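Local coordinates for hypothetical protein yqeU (Bacillus subtilis, PDB 1VHK), which probably methylates the N3 position of uridine 1498 in 16S rRNA of the assembled 30S subunit, with S-adenosyl-L-methionine as methyl donor, at residues C45-Q48 with D49-A53; E9-K12 with Q13-E16; S245-S248 with Y249-L253. One frame throughout, in Å; residues are numbered along the deposited sequence.

Interaction 1: C45-Q48 with D49-A53; sequences CCSQ and DGFEA
Ser-47 and Phe-51 face each other across a tight hairpin, the serine hydroxyl sitting at the edge of the phenyl ring, close to its plane. Ser-47 OG is set between its own backbone N and carbonyl carbon (chi1 53°), a rotation that turns it back over the turn to accept a hydrogen bond from Phe-51 N at 3.0 Å. The carboxylate of Asp-49 approaches the same hydroxyl from the turn side, with OD2 3.0 Å from Ser-47 OG, while OD2 also receives the amide of Lys-12. With an alanine here, the amide of Phe-51 would probably lose this acceptor, and Asp-49 would keep only Lys-12 N of the two partners described. The backbone completes the frame. Ser-47 N donates to Phe-51 O at 2.8 Å, and Gly-50 N reaches Ser-47 O at 3.2 Å from well above the carbonyl plane. This is a type I turn followed by a G1 bulge, with Gly-50 at the positive-phi position. Beyond it Cys-45 and Ala-53 form a hydrogen-bonded antiparallel pair, and Cys-46 and Glu-52 a non-hydrogen-bonded one, their side chains on the other face of the sheet. The hairpin links strands 42-46 and 52-60 of the PUA-type RNA-binding domain. Strand 5-7 flanks Cys-46, where Arg-5 also pairs with Glu-52, whereas Trp-72 of strand 64-72 packs against Phe-51 and Ala-53, and helix 12-16 touches Ser-47 through Lys-12.

Interaction 2: E9-K12 with Q13-E16; sequences ELTK and QQIE
Gln-14 reaches back along the start of its helix to Thr-11, and its OE1 accepts a hydrogen bond from Thr-11 N at 3.2 Å, the donor tilted 27° from the plane of the amide carbonyl. The side chain can do this because CG lies beside the backbone N (chi1 -68°) and the chain then runs extended, bringing the amide group across Leu-10 at about a right angle. On the adjoining flank, Leu-10 CB rests on Ile-15 CG1 at 3.6 Å, an apolar contact spanning the first turn. Lys-12 and Glu-16 meet differently: the aliphatic part of the lysine carries the contact, with CE 3.5 Å from Glu-16 OE2. The opposite charges probably attract only loosely, since Lys-12 NZ stands 4.3 Å from Glu-16 OE2, beyond salt-bridge range, and the ammonium group also makes a cation-pi interaction with Trp-72.

Backbone bonds hold these groups in place. Ile-15 N donates to Thr-11 O at 3.1 Å and Glu-16 N to Lys-12 O at 3.0 Å, the first two alpha-helical bonds of this segment. Farther out, Leu-10 is bonded through its backbone to Gln-48, and Ile-15 leans on Val-69 of strand 64-72. Thr-11 occupies the N-cap, and Gln-14, at N3, bonds back to its amide, which is the reciprocal half of a capping box; the half that the Thr-11 side chain would supply is missing. Together with the Leu-10 to Ile-15 contact, which has the N'-to-N4 spacing of a hydrophobic staple, this marks a helix N-terminus.

Interaction 3: S245-S248 with Y249-L253; sequences SAIS and YQTEL
From Ser-245 to Thr-251 the backbone keeps alpha-helical bonds, Tyr-249 N to Ser-245 O, Gln-250 N to Ala-246 O and Thr-251 N to Ile-247 O, before widening into a pi-type turn at 249-253, where Ser-248 O accepts Glu-252 N at 2.8 Å and, weakly, Leu-253 N. Ile-247 and Thr-251 lie side by side and point the same way. A chi1 of 58° folds the Thr-251 hydroxyl back toward the preceding turn, where it donates to Ile-247 O at 2.6 Å from 44° out of the carbonyl plane. That oxygen takes both the hydroxyl and the amide of one threonine. One turn apart, Ser-248 OG donates to Glu-252 OE2 at 2.5 Å, a very short length that at this resolution implies no extra strength; the extended glutamate chain runs back past Ser-248 O to bring its carboxylate there. Ile-247 packs on Phe-188 and Val-192 of helix 187-193 and on Leu-201 and Ile-203 of the parallel sheet. The polar flank faces the second subunit: its Arg-232 forms a salt bridge with Glu-252 OE2, its Tyr-242 bonds to Ser-248 OG, and Tyr-249 OH donates to its Gln-250 OE1. The serine probably helps to place a carboxylate whose charge the arginine is likely to favour, and this C-terminal helix of the SPOUT-class methyltransferase domain serves both its own hydrophobic core and a polar, charge-paired dimer contact.

Overall arrangement
Along the chain the three contacts come strictly in series, none nested in or crossing another. Interaction 2 comes first, where the loop leaving strand 5-7 enters helix 12-16. Interaction 1 follows, closing the hairpin between strands 42-46 and 52-60. These two touch, their centres 8 Å apart: Gln-48 N lies 2.8 Å from Leu-10 O, where the tip of the hairpin, which belongs to the mixed sheet, meets the start of the helix. Interaction 3 closes no loop and lies within helix 239-253, by the parallel sheet of the methyltransferase part, its centre about 24 Å from that of interaction 1 and about 31 Å from that of interaction 2.

Interaction 1: C45-Q48 with D49-A53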
loop_
_atom_site.group_PDB
_atom_site.type_symbol
_atom_site.label_atom_id
_atom_site.label_comp_id
_atom_site.label_asym_id
_atom_site.label_seq_id
_atom_site.Cartn_x
_atom_site.Cartn_y
_atom_site.Cartn_z
ATOM N N CYS A 45 -17.171 -15.615 -5.372
ATOM C CA CYS A 45 -17.014 -15.469 -6.800
ATOM C C CYS A 45 -17.447 -14.059 -7.228
ATOM O O CYS A 45 -18.425 -13.482 -6.751
ATOM C CB CYS A 45 -17.793 -16.506 -7.584
ATOM S SG CYS A 45 -17.208 -18.201 -7.435
ATOM N N CYS A 46 -16.668 -13.554 -8.163
ATOM C CA CYS A 46 -16.864 -12.255 -8.771
ATOM C C CYS A 46 -17.011 -12.452 -10.281
ATOM O O CYS A 46 -16.099 -13.038 -10.845
ATOM C CB CYS A 46 -15.635 -11.366 -8.473
ATOM S SG CYS A 46 -15.946 -9.606 -8.888
ATOM N N SER A 47 -18.093 -12.026 -10.892
ATOM C CA SER A 47 -18.291 -12.170 -12.340
ATOM C C SER A 47 -17.380 -11.276 -13.168
ATOM O O SER A 47 -16.725 -10.360 -12.661
ATOM C CB SER A 47 -19.745 -11.871 -12.707
ATOM O OG SER A 47 -20.155 -10.617 -12.188
ATOM N N GLN A 48 -17.443 -11.399 -14.507
ATOM C CA GLN A 48 -16.579 -10.582 -15.349
ATOM C C GLN A 48 -16.971 -9.095 -15.289
ATOM O O GLN A 48 -16.150 -8.257 -15.684
ATOM C CB GLN A 48 -16.503 -10.950 -16.796
ATOM C CG GLN A 48 -16.836 -12.279 -17.349
ATOM C CD GLN A 48 -16.928 -12.252 -18.875
ATOM O OE1 GLN A 48 -17.316 -11.216 -19.437
ATOM N NE2 GLN A 48 -16.544 -13.343 -19.526
ATOM N N ASP A 49 -18.218 -8.807 -14.971
ATOM C CA ASP A 49 -18.726 -7.458 -14.902
ATOM C C ASP A 49 -18.687 -6.862 -13.512
ATOM O O ASP A 49 -19.423 -5.906 -13.227
ATOM C CB ASP A 49 -20.089 -7.300 -15.542
ATOM C CG ASP A 49 -21.173 -8.273 -15.256
ATOM O OD1 ASP A 49 -22.374 -7.927 -15.502
ATOM O OD2 ASP A 49 -20.948 -9.428 -14.837
ATOM N N GLY A 50 -17.879 -7.426 -12.623
ATOM C CA GLY A 50 -17.702 -6.927 -11.288
ATOM C C GLY A 50 -18.689 -7.308 -10.229
ATOM O O GLY A 50 -18.559 -6.795 -9.090
ATOM N N PHE A 51 -19.608 -8.245 -10.458
ATOM C CA PHE A 51 -20.576 -8.625 -9.430
ATOM C C PHE A 51 -20.127 -9.775 -8.542
ATOM O O PHE A 51 -19.799 -10.863 -9.004
ATOM C CB PHE A 51 -21.909 -8.944 -10.132
ATOM C CG PHE A 51 -22.545 -7.705 -10.695
ATOM C CD1 PHE A 51 -22.407 -7.381 -12.040
ATOM C CD2 PHE A 51 -23.260 -6.850 -9.882
ATOM C CE1 PHE A 51 -22.979 -6.237 -12.550
ATOM C CE2 PHE A 51 -23.831 -5.694 -10.384
ATOM C CZ PHE A 51 -23.676 -5.380 -11.721
ATOM N N GLU A 52 -20.130 -9.592 -7.227
ATOM C CA GLU A 52 -19.706 -10.539 -6.228
ATOM C C GLU A 52 -20.799 -11.422 -5.643
ATOM O O GLU A 52 -21.758 -10.974 -5.014
ATOM C CB GLU A 52 -19.039 -9.778 -5.045
ATOM C CG GLU A 52 -18.422 -10.707 -4.016
ATOM C CD GLU A 52 -17.642 -10.001 -2.919
ATOM O OE1 GLU A 52 -16.390 -9.936 -3.043
ATOM O OE2 GLU A 52 -18.254 -9.558 -1.918
ATOM N N ALA A 53 -20.521 -12.737 -5.593
ATOM C CA ALA A 53 -21.466 -13.639 -4.964
ATOM C C ALA A 53 -20.858 -14.585 -3.938
ATOM O O ALA A 53 -19.723 -15.039 -3.983
ATOM C CB ALA A 53 -22.171 -14.475 -6.051
#

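Interaction 2: E9-K12 with Q13-E16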
loop_
_atom_site.group_PDB
_atom_site.type_symbol
_atom_site.label_atom_id
_atom_site.label_comp_id
_atom_site.label_asym_id
_atom_site.label_seq_id
_atom_site.Cartn_x
_atom_site.Cartn_y
_atom_site.Cartn_z
ATOM N N GLU A 9 -15.463 -16.483 -15.504
ATOM C CA GLU A 9 -15.576 -15.973 -16.866
ATOM C C GLU A 9 -17.013 -16.022 -17.380
ATOM O O GLU A 9 -17.283 -16.427 -18.510
ATOM C CB GLU A 9 -14.658 -16.745 -17.804
ATOM C CG GLU A 9 -13.253 -16.983 -17.308
ATOM C CD GLU A 9 -12.307 -15.840 -17.608
ATOM O OE1 GLU A 9 -11.133 -16.091 -17.980
ATOM O OE2 GLU A 9 -12.729 -14.667 -17.467
ATOM N N LEU A 10 -17.940 -15.609 -16.547
ATOM C CA LEU A 10 -19.352 -15.492 -16.821
ATOM C C LEU A 10 -19.805 -14.100 -16.361
ATOM O O LEU A 10 -19.042 -13.476 -15.609
ATOM C CB LEU A 10 -20.133 -16.570 -16.098
ATOM C CG LEU A 10 -20.282 -17.935 -16.770
ATOM C CD1 LEU A 10 -20.321 -17.792 -18.289
ATOM C CD2 LEU A 10 -19.218 -18.920 -16.336
ATOM N N THR A 11 -20.904 -13.607 -16.863
ATOM C CA THR A 11 -21.411 -12.268 -16.490
ATOM C C THR A 11 -22.406 -12.462 -15.375
ATOM O O THR A 11 -22.832 -13.626 -15.230
ATOM C CB THR A 11 -22.099 -11.639 -17.718
ATOM O OG1 THR A 11 -21.104 -11.392 -18.727
ATOM C CG2 THR A 11 -22.777 -10.330 -17.356
ATOM N N LYS A 12 -22.817 -11.462 -14.599
ATOM C CA LYS A 12 -23.840 -11.786 -13.595
ATOM C C LYS A 12 -25.063 -12.412 -14.272
ATOM O O LYS A 12 -25.507 -13.492 -13.868
ATOM C CB LYS A 12 -24.257 -10.630 -12.711
ATOM C CG LYS A 12 -25.404 -11.023 -11.755
ATOM C CD LYS A 12 -25.883 -9.802 -10.990
ATOM C CE LYS A 12 -27.230 -10.078 -10.328
ATOM N NZ LYS A 12 -27.646 -8.895 -9.529
ATOM N N GLN A 13 -25.586 -11.783 -15.325
ATOM C CA GLN A 13 -26.761 -12.322 -15.998
ATOM C C GLN A 13 -26.596 -13.703 -16.565
ATOM O O GLN A 13 -27.565 -14.493 -16.534
ATOM C CB GLN A 13 -27.331 -11.307 -16.998
ATOM C CG GLN A 13 -27.818 -10.047 -16.244
ATOM C CD GLN A 13 -28.720 -9.181 -17.086
ATOM O OE1 GLN A 13 -28.532 -9.084 -18.300
ATOM N NE2 GLN A 13 -29.702 -8.543 -16.456
ATOM N N GLN A 14 -25.395 -14.118 -16.971
ATOM C CA GLN A 14 -25.160 -15.479 -17.428
ATOM C C GLN A 14 -25.194 -16.458 -16.253
ATOM O O GLN A 14 -25.542 -17.615 -16.443
ATOM C CB GLN A 14 -23.845 -15.643 -18.178
ATOM C CG GLN A 14 -23.741 -14.971 -19.517
ATOM C CD GLN A 14 -22.403 -15.115 -20.200
ATOM O OE1 GLN A 14 -21.334 -15.162 -19.590
ATOM N NE2 GLN A 14 -22.433 -15.186 -21.532
ATOM N N ILE A 15 -24.792 -16.041 -15.063
ATOM C CA ILE A 15 -24.826 -16.921 -13.894
ATOM C C ILE A 15 -26.236 -17.043 -13.342
ATOM O O ILE A 15 -26.597 -18.050 -12.736
ATOM C CB ILE A 15 -23.876 -16.410 -12.792
ATOM C CG1 ILE A 15 -22.454 -16.326 -13.350
ATOM C CG2 ILE A 15 -23.940 -17.280 -11.556
ATOM C CD1 ILE A 15 -21.433 -15.699 -12.443
ATOM N N GLU A 16 -27.048 -16.011 -13.547
ATOM C CA GLU A 16 -28.436 -16.000 -13.112
ATOM C C GLU A 16 -29.266 -16.905 -14.029
ATOM O O GLU A 16 -30.252 -17.511 -13.633
ATOM C CB GLU A 16 -28.993 -14.576 -13.144
ATOM C CG GLU A 16 -28.400 -13.650 -12.100
ATOM C CD GLU A 16 -29.451 -12.828 -11.377
ATOM O OE1 GLU A 16 -29.894 -13.261 -10.288
ATOM O OE2 GLU A 16 -29.815 -11.756 -11.904
#

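Interaction 3: S245-S248 with Y249-L253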
loop_
_atom_site.group_PDB
_atom_site.type_symbol
_atom_site.label_atom_id
_atom_site.label_comp_id
_atom_site.label_asym_id
_atom_site.label_seq_id
_atom_site.Cartn_x
_atom_site.Cartn_y
_atom_site.Cartn_z
ATOM N N SER A 245 -2.580 4.980 -1.816
ATOM C CA SER A 245 -3.060 5.071 -0.465
ATOM C C SER A 245 -3.619 6.451 -0.170
ATOM O O SER A 245 -4.739 6.527 0.351
ATOM C CB SER A 245 -1.956 4.700 0.552
ATOM O OG SER A 245 -1.539 3.355 0.303
ATOM N N ALA A 246 -2.969 7.506 -0.616
ATOM C CA ALA A 246 -3.501 8.864 -0.457
ATOM C C ALA A 246 -4.802 9.012 -1.231
ATOM O O ALA A 246 -5.796 9.510 -0.682
ATOM C CB ALA A 246 -2.459 9.882 -0.899
ATOM N N ILE A 247 -4.884 8.511 -2.468
ATOM C CA ILE A 247 -6.149 8.660 -3.224
ATOM C C ILE A 247 -7.293 8.004 -2.473
ATOM O O ILE A 247 -8.425 8.519 -2.371
ATOM C CB ILE A 247 -5.966 8.170 -4.666
ATOM C CG1 ILE A 247 -5.225 9.206 -5.486
ATOM C CG2 ILE A 247 -7.284 7.836 -5.364
ATOM C CD1 ILE A 247 -4.244 8.686 -6.508
ATOM N N SER A 248 -7.023 6.821 -1.905
ATOM C CA SER A 248 -8.006 6.102 -1.123
ATOM C C SER A 248 -8.455 6.909 0.099
ATOM O O SER A 248 -9.664 7.016 0.367
ATOM C CB SER A 248 -7.492 4.748 -0.662
ATOM O OG SER A 248 -8.324 4.189 0.348
ATOM N N TYR A 249 -7.484 7.550 0.753
ATOM C CA TYR A 249 -7.799 8.333 1.944
ATOM C C TYR A 249 -8.727 9.489 1.616
ATOM O O TYR A 249 -9.715 9.755 2.304
ATOM C CB TYR A 249 -6.505 8.807 2.583
ATOM C CG TYR A 249 -6.742 9.701 3.787
ATOM C CD1 TYR A 249 -7.052 9.189 5.040
ATOM C CD2 TYR A 249 -6.709 11.080 3.609
ATOM C CE1 TYR A 249 -7.296 10.020 6.106
ATOM C CE2 TYR A 249 -6.949 11.919 4.662
ATOM C CZ TYR A 249 -7.226 11.391 5.912
ATOM O OH TYR A 249 -7.418 12.283 6.946
ATOM N N GLN A 250 -8.420 10.191 0.531
ATOM C CA GLN A 250 -9.169 11.318 0.050
ATOM C C GLN A 250 -10.533 10.974 -0.523
ATOM O O GLN A 250 -11.537 11.645 -0.238
ATOM C CB GLN A 250 -8.349 12.057 -1.039
ATOM C CG GLN A 250 -9.204 13.113 -1.747
ATOM C CD GLN A 250 -9.345 14.367 -0.895
ATOM O OE1 GLN A 250 -10.410 14.949 -0.810
ATOM N NE2 GLN A 250 -8.265 14.819 -0.276
ATOM N N THR A 251 -10.587 10.041 -1.465
ATOM C CA THR A 251 -11.843 9.688 -2.117
ATOM C C THR A 251 -12.685 8.711 -1.329
ATOM O O THR A 251 -13.882 8.644 -1.625
ATOM C CB THR A 251 -11.623 9.145 -3.546
ATOM O OG1 THR A 251 -10.757 8.003 -3.472
ATOM C CG2 THR A 251 -10.999 10.190 -4.454
ATOM N N GLU A 252 -12.181 7.978 -0.338
ATOM C CA GLU A 252 -12.982 7.043 0.414
ATOM C C GLU A 252 -13.064 7.257 1.920
ATOM O O GLU A 252 -14.027 6.774 2.544
ATOM C CB GLU A 252 -12.499 5.603 0.172
ATOM C CG GLU A 252 -12.183 5.245 -1.258
ATOM C CD GLU A 252 -11.527 3.884 -1.368
ATOM O OE1 GLU A 252 -12.043 3.050 -2.151
ATOM O OE2 GLU A 252 -10.535 3.633 -0.653
ATOM N N LEU A 253 -12.079 7.800 2.594
ATOM C CA LEU A 253 -12.032 8.023 4.010
ATOM C C LEU A 253 -12.539 9.382 4.448
ATOM O O LEU A 253 -13.036 9.541 5.581
ATOM C CB LEU A 253 -10.608 7.778 4.560
ATOM C CG LEU A 253 -10.427 6.433 5.289
ATOM C CD1 LEU A 253 -11.031 5.302 4.467
ATOM C CD2 LEU A 253 -8.972 6.136 5.601
#